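PDB 3RLK: A1 protein from Enterobacteria phage Qbeta, which is a minor virion protein, a coat protein extended by read-through, whose extra domain probably serves in infection of the bacterial host. Local coordinates for residues Y103-Q108 and C142-I147; G120-A125 and E130-L135; D107-M110 and D116-E119; I97-T102 and T179-Q184. All coordinates share one frame; numbering follows the deposited sequence.

Interaction 1. Residues Y103-Q108 and C142-I147; sequences YLATDQ and CSLSDI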
loop_
_atom_site.group_PDB
_atom_site.type_symbol
_atom_site.label_atom_id
_atom_site.label_comp_id
_atom_site.label_asym_id
_atom_site.label_seq_id
_atom_site.Cartn_x
_atom_site.Cartn_y
_atom_site.Cartn_z
ATOM N N TYR A 103 0.951 8.273 -6.229
ATOM C CA TYR A 103 -0.468 8.560 -6.275
ATOM C C TYR A 103 -1.128 8.514 -4.907
ATOM O O TYR A 103 -1.953 9.362 -4.616
ATOM C CB TYR A 103 -1.215 7.535 -7.136
ATOM C CG TYR A 103 -2.605 7.985 -7.425
ATOM C CD1 TYR A 103 -2.841 8.933 -8.407
ATOM C CD2 TYR A 103 -3.682 7.481 -6.716
ATOM C CE1 TYR A 103 -4.115 9.383 -8.683
ATOM C CE2 TYR A 103 -4.973 7.911 -6.971
ATOM C CZ TYR A 103 -5.175 8.831 -8.009
ATOM O OH TYR A 103 -6.421 9.261 -8.244
ATOM N N LEU A 104 -0.834 7.493 -4.102
ATOM C CA LEU A 104 -1.585 7.328 -2.844
ATOM C C LEU A 104 -1.318 8.528 -1.908
ATOM O O LEU A 104 -2.063 8.717 -0.921
ATOM C CB LEU A 104 -1.210 6.024 -2.137
ATOM C CG LEU A 104 -1.782 4.738 -2.806
ATOM C CD1 LEU A 104 -1.098 3.488 -2.335
ATOM C CD2 LEU A 104 -3.311 4.593 -2.597
ATOM N N ALA A 105 -0.216 9.250 -2.123
ATOM C CA ALA A 105 0.057 10.443 -1.265
ATOM C C ALA A 105 -0.630 11.747 -1.770
ATOM O O ALA A 105 -0.511 12.827 -1.169
ATOM C CB ALA A 105 1.590 10.635 -1.034
ATOM N N THR A 106 -1.325 11.650 -2.895
ATOM C CA THR A 106 -1.930 12.834 -3.502
ATOM C C THR A 106 -3.234 13.240 -2.824
ATOM O O THR A 106 -3.907 12.445 -2.147
ATOM C CB THR A 106 -2.216 12.654 -5.036
ATOM O OG1 THR A 106 -3.273 11.722 -5.218
ATOM C CG2 THR A 106 -0.917 12.241 -5.772
ATOM N N ASP A 107 -3.555 14.520 -2.962
ATOM C CA ASP A 107 -4.843 15.033 -2.486
ATOM C C ASP A 107 -6.017 14.259 -3.056
ATOM O O ASP A 107 -7.006 13.978 -2.378
ATOM C CB ASP A 107 -4.954 16.518 -2.870
ATOM C CG ASP A 107 -4.246 17.434 -1.889
ATOM O OD1 ASP A 107 -3.507 16.933 -1.007
ATOM O OD2 ASP A 107 -4.400 18.675 -2.018
ATOM N N GLN A 108 -5.894 13.922 -4.339
ATOM C CA GLN A 108 -6.825 13.059 -4.974
ATOM C C GLN A 108 -7.066 11.734 -4.221
ATOM O O GLN A 108 -8.209 11.317 -3.986
ATOM C CB GLN A 108 -6.292 12.784 -6.381
ATOM C CG GLN A 108 -7.280 12.054 -7.216
ATOM C CD GLN A 108 -8.507 12.866 -7.443
ATOM O OE1 GLN A 108 -8.456 13.930 -8.072
ATOM N NE2 GLN A 108 -9.628 12.375 -6.957
ATOM N N CYS A 142 1.670 3.265 7.768
ATOM C CA CYS A 142 3.096 3.412 7.317
ATOM C C CYS A 142 3.170 4.675 6.432
ATOM O O CYS A 142 2.245 4.907 5.620
ATOM C CB CYS A 142 3.506 2.150 6.523
ATOM S SG CYS A 142 5.306 2.171 6.168
ATOM N N SER A 143 4.180 5.535 6.631
ATOM C CA SER A 143 4.297 6.833 5.907
ATOM C C SER A 143 4.635 6.584 4.421
ATOM O O SER A 143 5.665 5.942 4.171
ATOM C CB SER A 143 5.437 7.635 6.480
ATOM O OG SER A 143 5.575 8.825 5.708
ATOM N N LEU A 144 3.844 7.142 3.501
ATOM C CA LEU A 144 4.105 7.095 2.054
ATOM C C LEU A 144 5.437 7.848 1.689
ATOM O O LEU A 144 6.175 7.488 0.731
ATOM C CB LEU A 144 2.861 7.650 1.298
ATOM C CG LEU A 144 1.697 6.643 1.452
ATOM C CD1 LEU A 144 0.375 7.390 1.094
ATOM C CD2 LEU A 144 1.967 5.377 0.544
ATOM N N SER A 145 5.772 8.814 2.558
ATOM C CA SER A 145 7.000 9.585 2.447
ATOM C C SER A 145 8.182 8.676 2.670
ATOM O O SER A 145 9.104 8.709 1.867
ATOM C CB SER A 145 7.071 10.781 3.419
ATOM O OG SER A 145 6.149 11.803 2.990
ATOM N N ASP A 146 8.113 7.812 3.683
ATOM C CA ASP A 146 9.174 6.881 3.989
ATOM C C ASP A 146 9.323 5.797 2.885
ATOM O O ASP A 146 10.415 5.561 2.392
ATOM C CB ASP A 146 8.932 6.160 5.337
ATOM C CG ASP A 146 9.010 7.060 6.562
ATOM O OD1 ASP A 146 9.255 8.276 6.403
ATOM O OD2 ASP A 146 8.853 6.534 7.716
ATOM N N ILE A 147 8.211 5.155 2.506
ATOM C CA ILE A 147 8.220 4.078 1.481
ATOM C C ILE A 147 8.860 4.580 0.149
ATOM O O ILE A 147 9.599 3.854 -0.500
ATOM C CB ILE A 147 6.750 3.577 1.240
ATOM C CG1 ILE A 147 6.226 2.973 2.563
ATOM C CG2 ILE A 147 6.671 2.646 -0.011
ATOM C CD1 ILE A 147 4.703 2.678 2.549
#

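Interaction 2. Residues G120-A125 and E130-L135; sequences GKKPGA and ERFIYL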
loop_
_atom_site.group_PDB
_atom_site.type_symbol
_atom_site.label_atom_id
_atom_site.label_comp_id
_atom_site.label_asym_id
_atom_site.label_seq_id
_atom_site.Cartn_x
_atom_site.Cartn_y
_atom_site.Cartn_z
ATOM N N GLY A 120 -1.055 12.623 8.938
ATOM C CA GLY A 120 -0.685 12.772 10.370
ATOM C C GLY A 120 0.600 13.570 10.564
ATOM O O GLY A 120 1.487 13.643 9.678
ATOM N N LYS A 121 0.685 14.127 11.766
ATOM C CA LYS A 121 1.787 14.961 12.159
ATOM C C LYS A 121 2.795 14.116 12.994
ATOM O O LYS A 121 2.443 13.593 14.010
ATOM C CB LYS A 121 1.313 16.163 12.980
ATOM C CG LYS A 121 2.544 17.105 13.303
ATOM C CD LYS A 121 2.176 18.172 14.286
ATOM C CE LYS A 121 3.392 19.065 14.591
ATOM N NZ LYS A 121 3.874 19.876 13.369
ATOM N N LYS A 122 4.024 13.978 12.514
ATOM C CA LYS A 122 5.045 13.216 13.269
ATOM C C LYS A 122 5.663 13.971 14.439
ATOM O O LYS A 122 5.673 15.212 14.465
ATOM C CB LYS A 122 6.163 12.781 12.332
ATOM C CG LYS A 122 5.640 11.929 11.170
ATOM C CD LYS A 122 6.500 10.693 10.849
ATOM C CE LYS A 122 7.693 11.013 10.006
ATOM N NZ LYS A 122 7.742 10.056 8.843
ATOM N N PRO A 123 6.223 13.228 15.399
ATOM C CA PRO A 123 7.058 13.944 16.382
ATOM C C PRO A 123 8.375 14.373 15.666
ATOM O O PRO A 123 8.683 13.876 14.535
ATOM C CB PRO A 123 7.374 12.855 17.450
ATOM C CG PRO A 123 6.703 11.615 17.019
ATOM C CD PRO A 123 6.174 11.782 15.618
ATOM N N GLY A 124 9.156 15.254 16.277
ATOM C CA GLY A 124 10.456 15.632 15.688
ATOM C C GLY A 124 10.541 17.128 15.409
ATOM O O GLY A 124 9.546 17.813 15.493
ATOM N N ALA A 125 11.747 17.631 15.071
ATOM C CA ALA A 125 12.027 19.076 15.126
ATOM C C ALA A 125 11.096 19.890 14.234
ATOM O O ALA A 125 10.616 20.980 14.626
ATOM C CB ALA A 125 13.485 19.372 14.747
ATOM N N GLU A 130 2.574 14.101 7.117
ATOM C CA GLU A 130 2.758 13.129 6.009
ATOM C C GLU A 130 1.483 12.375 5.772
ATOM O O GLU A 130 0.515 12.507 6.559
ATOM C CB GLU A 130 3.937 12.195 6.332
ATOM C CG GLU A 130 5.264 12.970 6.232
ATOM C CD GLU A 130 6.517 12.161 6.563
ATOM O OE1 GLU A 130 6.351 10.959 6.893
ATOM O OE2 GLU A 130 7.660 12.766 6.437
ATOM N N ARG A 131 1.407 11.647 4.659
ATOM C CA ARG A 131 0.253 10.752 4.438
ATOM C C ARG A 131 0.628 9.300 4.679
ATOM O O ARG A 131 1.750 8.837 4.227
ATOM C CB ARG A 131 -0.376 10.989 3.052
ATOM C CG ARG A 131 -1.290 12.213 3.150
ATOM C CD ARG A 131 -1.131 13.111 2.082
ATOM N NE ARG A 131 -1.784 14.436 2.325
ATOM C CZ ARG A 131 -2.326 15.158 1.363
ATOM N NH1 ARG A 131 -2.350 14.666 0.124
ATOM N NH2 ARG A 131 -2.850 16.361 1.637
ATOM N N PHE A 132 -0.260 8.584 5.405
ATOM C CA PHE A 132 0.049 7.274 5.958
ATOM C C PHE A 132 -0.950 6.248 5.407
ATOM O O PHE A 132 -2.197 6.398 5.555
ATOM C CB PHE A 132 -0.070 7.266 7.483
ATOM C CG PHE A 132 0.962 8.059 8.170
ATOM C CD1 PHE A 132 2.018 7.434 8.796
ATOM C CD2 PHE A 132 0.881 9.430 8.176
ATOM C CE1 PHE A 132 3.001 8.225 9.507
ATOM C CE2 PHE A 132 1.804 10.222 8.835
ATOM C CZ PHE A 132 2.881 9.636 9.475
ATOM N N ILE A 133 -0.428 5.214 4.748
ATOM C CA ILE A 133 -1.332 4.163 4.242
ATOM C C ILE A 133 -1.690 3.228 5.386
ATOM O O ILE A 133 -0.815 2.899 6.232
ATOM C CB ILE A 133 -0.619 3.424 3.040
ATOM C CG1 ILE A 133 -1.612 2.511 2.323
ATOM C CG2 ILE A 133 0.726 2.779 3.478
ATOM C CD1 ILE A 133 -2.734 3.302 1.602
ATOM N N TYR A 134 -2.960 2.835 5.472
ATOM C CA TYR A 134 -3.319 1.869 6.517
ATOM C C TYR A 134 -2.972 0.457 6.046
ATOM O O TYR A 134 -3.265 0.115 4.865
ATOM C CB TYR A 134 -4.836 1.977 6.855
ATOM C CG TYR A 134 -5.298 0.926 7.853
ATOM C CD1 TYR A 134 -4.851 0.948 9.206
ATOM C CD2 TYR A 134 -6.191 -0.054 7.463
ATOM C CE1 TYR A 134 -5.285 -0.028 10.109
ATOM C CE2 TYR A 134 -6.660 -1.020 8.379
ATOM C CZ TYR A 134 -6.201 -0.993 9.705
ATOM O OH TYR A 134 -6.637 -1.942 10.613
ATOM N N LEU A 135 -2.324 -0.327 6.926
ATOM C CA LEU A 135 -1.992 -1.728 6.656
ATOM C C LEU A 135 -2.800 -2.619 7.578
ATOM O O LEU A 135 -2.440 -2.856 8.728
ATOM C CB LEU A 135 -0.482 -1.995 6.825
ATOM C CG LEU A 135 0.513 -0.996 6.211
ATOM C CD1 LEU A 135 2.003 -1.223 6.616
ATOM C CD2 LEU A 135 0.447 -1.125 4.703
#

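Interaction 3. Residues D107-M110 and D116-E119; sequences DQAM and DIRE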
loop_
_atom_site.group_PDB
_atom_site.type_symbol
_atom_site.label_atom_id
_atom_site.label_comp_id
_atom_site.label_asym_id
_atom_site.label_seq_id
_atom_site.Cartn_x
_atom_site.Cartn_y
_atom_site.Cartn_z
ATOM N N ASP A 107 -3.555 14.520 -2.962
ATOM C CA ASP A 107 -4.843 15.033 -2.486
ATOM C C ASP A 107 -6.017 14.259 -3.056
ATOM O O ASP A 107 -7.006 13.978 -2.378
ATOM C CB ASP A 107 -4.954 16.518 -2.870
ATOM C CG ASP A 107 -4.246 17.434 -1.889
ATOM O OD1 ASP A 107 -3.507 16.933 -1.007
ATOM O OD2 ASP A 107 -4.400 18.675 -2.018
ATOM N N GLN A 108 -5.894 13.922 -4.339
ATOM C CA GLN A 108 -6.825 13.059 -4.974
ATOM C C GLN A 108 -7.066 11.734 -4.221
ATOM O O GLN A 108 -8.209 11.317 -3.986
ATOM C CB GLN A 108 -6.292 12.784 -6.381
ATOM C CG GLN A 108 -7.280 12.054 -7.216
ATOM C CD GLN A 108 -8.507 12.866 -7.443
ATOM O OE1 GLN A 108 -8.456 13.930 -8.072
ATOM N NE2 GLN A 108 -9.628 12.375 -6.957
ATOM N N ALA A 109 -5.987 11.040 -3.889
ATOM C CA ALA A 109 -6.142 9.760 -3.198
ATOM C C ALA A 109 -6.775 9.979 -1.809
ATOM O O ALA A 109 -7.655 9.209 -1.386
ATOM C CB ALA A 109 -4.806 9.062 -3.101
ATOM N N MET A 110 -6.375 11.044 -1.164
ATOM C CA MET A 110 -6.988 11.411 0.135
ATOM C C MET A 110 -8.499 11.695 0.059
ATOM O O MET A 110 -9.239 11.288 0.954
ATOM C CB MET A 110 -6.263 12.581 0.787
ATOM C CG MET A 110 -4.860 12.350 1.342
ATOM S SD MET A 110 -4.845 11.169 2.705
ATOM C CE MET A 110 -6.384 11.476 3.499
ATOM N N ASP A 116 -7.542 3.128 2.551
ATOM C CA ASP A 116 -7.624 3.998 3.743
ATOM C C ASP A 116 -6.278 4.662 3.982
ATOM O O ASP A 116 -5.260 3.974 4.171
ATOM C CB ASP A 116 -7.956 3.191 5.005
ATOM C CG ASP A 116 -9.339 2.542 4.928
ATOM O OD1 ASP A 116 -10.301 3.300 4.821
ATOM O OD2 ASP A 116 -9.442 1.294 5.002
ATOM N N ILE A 117 -6.274 5.992 3.969
ATOM C CA ILE A 117 -5.042 6.770 4.037
ATOM C C ILE A 117 -5.346 7.880 5.070
ATOM O O ILE A 117 -6.408 8.470 5.000
ATOM C CB ILE A 117 -4.756 7.398 2.682
ATOM C CG1 ILE A 117 -4.878 6.343 1.553
ATOM C CG2 ILE A 117 -3.407 8.143 2.712
ATOM C CD1 ILE A 117 -4.917 7.006 0.156
ATOM N N ARG A 118 -4.482 8.093 6.052
ATOM C CA ARG A 118 -4.723 9.189 7.053
ATOM C C ARG A 118 -3.604 10.172 6.984
ATOM O O ARG A 118 -2.433 9.786 6.811
ATOM C CB ARG A 118 -4.887 8.643 8.491
ATOM C CG ARG A 118 -6.254 7.984 8.670
ATOM C CD ARG A 118 -6.529 7.567 10.123
ATOM N NE ARG A 118 -7.908 7.101 10.233
ATOM C CZ ARG A 118 -8.514 6.710 11.361
ATOM N NH1 ARG A 118 -7.906 6.798 12.524
ATOM N NH2 ARG A 118 -9.782 6.245 11.294
ATOM N N GLU A 119 -3.910 11.465 7.146
ATOM C CA GLU A 119 -2.810 12.452 7.226
ATOM C C GLU A 119 -2.359 12.609 8.676
ATOM O O GLU A 119 -3.219 12.752 9.572
ATOM C CB GLU A 119 -3.347 13.799 6.730
ATOM C CG GLU A 119 -2.234 14.805 6.438
ATOM C CD GLU A 119 -2.643 15.772 5.354
ATOM O OE1 GLU A 119 -3.824 16.175 5.347
ATOM O OE2 GLU A 119 -1.793 16.090 4.510
#

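Interaction 4. Residues I97-T102 and T179-Q184; sequences IDLDAT and TKCPIQ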
loop_
_atom_site.group_PDB
_atom_site.type_symbol
_atom_site.label_atom_id
_atom_site.label_comp_id
_atom_site.label_asym_id
_atom_site.label_seq_id
_atom_site.Cartn_x
_atom_site.Cartn_y
_atom_site.Cartn_z
ATOM N N ILE A 97 0.837 -7.615 -7.216
ATOM C CA ILE A 97 1.153 -6.444 -8.025
ATOM C C ILE A 97 1.543 -5.292 -7.070
ATOM O O ILE A 97 1.069 -5.230 -5.959
ATOM C CB ILE A 97 -0.006 -6.041 -8.986
ATOM C CG1 ILE A 97 0.547 -5.218 -10.185
ATOM C CG2 ILE A 97 -1.112 -5.288 -8.291
ATOM C CD1 ILE A 97 1.774 -5.919 -10.995
ATOM N N ASP A 98 2.378 -4.376 -7.531
ATOM C CA ASP A 98 2.702 -3.167 -6.734
ATOM C C ASP A 98 1.638 -2.064 -6.922
ATOM O O ASP A 98 1.097 -1.924 -8.013
ATOM C CB ASP A 98 4.089 -2.574 -7.100
ATOM C CG ASP A 98 4.259 -2.333 -8.600
ATOM O OD1 ASP A 98 3.851 -3.192 -9.417
ATOM O OD2 ASP A 98 4.882 -1.316 -8.984
ATOM N N LEU A 99 1.401 -1.267 -5.876
ATOM C CA LEU A 99 0.539 -0.096 -5.966
ATOM C C LEU A 99 1.378 1.179 -6.176
ATOM O O LEU A 99 2.603 1.158 -6.017
ATOM C CB LEU A 99 -0.271 0.027 -4.661
ATOM C CG LEU A 99 -0.965 -1.233 -4.113
ATOM C CD1 LEU A 99 -1.888 -0.697 -3.055
ATOM C CD2 LEU A 99 -1.810 -1.988 -5.158
ATOM N N ASP A 100 0.698 2.276 -6.537
ATOM C CA ASP A 100 1.358 3.532 -6.830
ATOM C C ASP A 100 1.506 4.337 -5.543
ATOM O O ASP A 100 0.634 5.089 -5.150
ATOM C CB ASP A 100 0.627 4.270 -7.916
ATOM C CG ASP A 100 1.352 5.549 -8.374
ATOM O OD1 ASP A 100 2.256 6.077 -7.655
ATOM O OD2 ASP A 100 0.936 6.052 -9.437
ATOM N N ALA A 101 2.651 4.177 -4.862
ATOM C CA ALA A 101 2.848 4.935 -3.563
ATOM C C ALA A 101 2.812 6.485 -3.723
ATOM O O ALA A 101 2.416 7.195 -2.757
ATOM C CB ALA A 101 4.214 4.496 -2.894
ATOM N N THR A 102 3.188 6.978 -4.895
ATOM C CA THR A 102 3.176 8.437 -5.240
ATOM C C THR A 102 1.735 8.912 -5.375
ATOM O O THR A 102 1.303 9.804 -4.638
ATOM C CB THR A 102 4.039 8.765 -6.490
ATOM O OG1 THR A 102 5.437 8.551 -6.188
ATOM C CG2 THR A 102 3.782 10.193 -6.964
ATOM N N THR A 179 -10.884 -3.176 -1.772
ATOM C CA THR A 179 -11.662 -4.414 -1.946
ATOM C C THR A 179 -11.222 -5.252 -3.209
ATOM O O THR A 179 -11.024 -6.468 -3.092
ATOM C CB THR A 179 -13.122 -4.061 -2.036
ATOM O OG1 THR A 179 -13.401 -3.266 -0.861
ATOM C CG2 THR A 179 -13.997 -5.315 -1.944
ATOM N N LYS A 180 -11.015 -4.564 -4.325
ATOM C CA LYS A 180 -10.479 -5.180 -5.529
ATOM C C LYS A 180 -9.066 -5.659 -5.340
ATOM O O LYS A 180 -8.666 -6.667 -5.962
ATOM C CB LYS A 180 -10.487 -4.193 -6.658
ATOM C CG LYS A 180 -11.871 -3.892 -7.111
ATOM C CD LYS A 180 -11.791 -2.920 -8.258
ATOM C CE LYS A 180 -13.087 -2.198 -8.627
ATOM N NZ LYS A 180 -12.712 -1.318 -9.824
ATOM N N CYS A 181 -8.271 -4.893 -4.578
ATOM C CA CYS A 181 -6.825 -5.170 -4.475
ATOM C C CYS A 181 -6.239 -4.844 -3.089
ATOM O O CYS A 181 -5.474 -3.870 -2.945
ATOM C CB CYS A 181 -6.056 -4.461 -5.592
ATOM S SG CYS A 181 -4.340 -4.936 -5.887
ATOM N N PRO A 182 -6.526 -5.710 -2.090
ATOM C CA PRO A 182 -6.076 -5.351 -0.750
ATOM C C PRO A 182 -4.554 -5.439 -0.614
ATOM O O PRO A 182 -3.891 -6.251 -1.303
ATOM C CB PRO A 182 -6.785 -6.370 0.150
ATOM C CG PRO A 182 -7.113 -7.552 -0.786
ATOM C CD PRO A 182 -7.498 -6.820 -2.053
ATOM N N ILE A 183 -4.018 -4.554 0.238
ATOM C CA ILE A 183 -2.560 -4.578 0.487
ATOM C C ILE A 183 -2.223 -5.816 1.265
ATOM O O ILE A 183 -2.898 -6.135 2.265
ATOM C CB ILE A 183 -2.105 -3.271 1.244
ATOM C CG1 ILE A 183 -2.522 -2.046 0.400
ATOM C CG2 ILE A 183 -0.582 -3.371 1.723
ATOM C CD1 ILE A 183 -2.499 -0.680 1.123
ATOM N N GLN A 184 -1.153 -6.484 0.866
ATOM C CA GLN A 184 -0.696 -7.731 1.533
ATOM C C GLN A 184 0.533 -7.439 2.338
ATOM O O GLN A 184 0.774 -8.095 3.363
ATOM C CB GLN A 184 -0.300 -8.743 0.478
ATOM C CG GLN A 184 -1.356 -9.064 -0.619
ATOM C CD GLN A 184 -2.604 -9.636 0.007
ATOM O OE1 GLN A 184 -3.653 -8.985 0.022
ATOM N NE2 GLN A 184 -2.455 -10.766 0.672
#

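Interaction 1. Residues Y103-Q108 and C142-I147
This is a small, buried apolar contact between the turn joining helices 101-104 and 107-112 and the first residue of the short helix 144-147. Leu-144 carries it from one side. Its CG is turned anti to the carbonyl carbon (chi1 -69°) and its CD1 anti to CA (chi2 163°), which together set CD1 against the backbone of the turn, 3.4 Å from Leu-104 O and 3.8 Å from Leu-104 CB. The base of the same side chain meets the neighbouring residue, Leu-144 CB lying 4.0 Å from Ala-105 CB. Alanine suits this place because its single methyl lets the two backbones approach to 6.2 Å between the CA atoms of Ala-105 and Leu-144. No hydrogen bond crosses; each backbone is shaped by its own bonds. Thr-106 N and OG1 both donate to Tyr-103 O, the hydroxyl at 2.8 Å in the carbonyl plane, and OG1 also caps helix 107-112 through Ala-109 N. Ser-143, the N-cap of helix 144-147, accepts weak bonds at OG from Ser-145 N and Asp-146 N. Beyond the contact, Leu-104 and Leu-144 both rest on Ile-156 of strand 154-159, while strand 129-135 runs beside 140-143 and its Arg-131 binds Ala-105 O.

Interaction 2. Residues G120-A125 and E130-L135
The beta hairpin of strands 117-121 and 129-135 is held here at its loop end by a two-bond backbone pair and a salt bridge. Gly-120 and Glu-130 form an antiparallel hydrogen-bonded pair: Gly-120 N donates to Glu-130 O at 2.9 Å, and Glu-130 N returns a bond of 2.8 Å to Gly-120 O. Both are close to straight, with N-H...O angles of 164° and 167°. Phe-132, on the same face of the sheet, brings its ring edge, CE2, close to the CA of Gly-120, and the lack of a side chain there suits the tight approach; Phe-132 CE2 also comes within 3.5 Å of Gly-120 O.

Past the end of strand 117-121, Lys-122 continues the contact on that face. With CG anti to the carbonyl carbon (chi1 -58°), CG sits at the edge of the Phe-132 ring, in its plane and 4.0 Å from CZ; bends farther along carry CE and NZ on to Glu-130. There Lys-122 NZ makes a salt bridge of 2.6 Å with Glu-130 OE1, approaching from above the carboxylate plane. The long aliphatic part of lysine can thus lie against an aromatic edge while its charged end reaches the acid. Glu-130 OE1 is gripped a second time, by Ser-143 OG, which should help fix the rotation of the carboxylate.

Strand 140-143 flanks 129-135 on the side away from the hairpin partner, while 117-121 pairs with 52-58 in parallel; Trp-35 of strand 34-38 meets the Phe-132 ring edge-to-face and also touches Lys-122.

Interaction 3. Residues D107-M110 and D116-E119
Met-110 and Ile-117 make the tight part of this contact, the sulfur of one pressed against the branched side chain of the other. Met-110 SD lies 3.4 Å from Ile-117 CG2 and 3.8 Å from Ile-117 CB. The methionine chain bends at chi2 and chi3 (-64° and -34°), so that it curls back to the strand and its terminal methyl, CE, settles 3.4 Å from Ile-117 O. A flexible thioether suits this place, since it can follow the strand backbone as well as the isoleucine surface. The other branch of Ile-117 serves the preceding helical residue: with CG1 anti to the carbonyl carbon (chi1 -49°) and CD1 in turn anti to CA, the methyl CD1 reaches 3.9 Å from Ala-109 CB and 3.8 Å from Ala-109 O. The small alanine brings the helix backbone itself within range of that methyl.

In fold terms, this is a helix-to-strand connection: helix 107-112 turns after a short loop into strand 117-121 and packs on the start of this inner strand of the mixed sheet, which lies between 52-58 and 129-135. Ile-117 also touches Ile-133 on the neighbouring strand and Leu-104 of helix 101-104, so its side chain is buried among apolar neighbours.

Toward Asp-107 and Glu-119 the packing is looser and polar. Met-110 CE comes no nearer to Glu-119 than 4.4 Å, at its backbone N. Asp-107 OD1 and Glu-119 OE2 stand 5.8 Å apart, and their like charges are probably eased by Arg-131, which makes salt bridges to both. Glu-119 OE1 accepts from Trp-50 NE1, while Asp-107, at the exposed start of the helix, still keeps OD1 on Arg-131.

Interaction 4. Residues I97-T102 and T179-Q184
Leu-99 spreads its two methyls over Cys-181 and Ile-183, spanning the residue between them. The contact lies at one end of the three-stranded antiparallel sheet, where 154-159 is the central strand and 96-98 and 183-188 are the outer two; with no pairing between the outer strands, side chains reach across the middle one. Leu-99 CG is anti to the carbonyl carbon (chi1 -47°), and from there the fork divides the work: CD2 lies 4.0 Å from Cys-181 SG, while CD1 lies 3.8 Å from Ile-183 CG1. A forked leucine is well suited to bridging alternate residues of an extended chain in this way.

The backbones stay well apart, 8.4 Å between the CA atoms of Leu-99 and Ile-183, and no hydrogen bond joins them. Both outer segments are tied instead to the central strand, Leu-99 by backbone bonding to Ile-156 and Gln-184 by bonding to Val-157. Ile-183 also turns to the other sheet, touching Ile-133 and Leu-135 of strand 129-135, so it packs on both sheets at once.

Just before strand 183-188, the compact, weakly polar thiol of Cys-181 rests against two methyls of segment 97-102. Its SG stands anti to the backbone N (chi1 -167°), pointing the sulfur toward that segment, where it meets a second methyl: Ile-97 CG2, 4.0 Å from Cys-181 SG.

How the interactions relate
Interactions 1, 2 and 3 gather round strand 129-135, and Arg-131 ties them together, since its guanidinium group serves acids of both 107-110 and 116-119. Interactions 1 and 3, with centres about 8 Å apart, share helix 107-112, and Ile-117 CD1 packs 3.5 Å from Leu-104 O. Interactions 1 and 2, whose centres are about 10 Å apart, join through a probable hydrogen bond, Ser-143 OG lying 2.6 Å from Glu-130 OE1. Interaction 4 lies on the three-stranded sheet, its centre about 19 Å from that of interaction 2, yet the two touch through Ile-183. Helix 101-104 links interaction 4 to interaction 1.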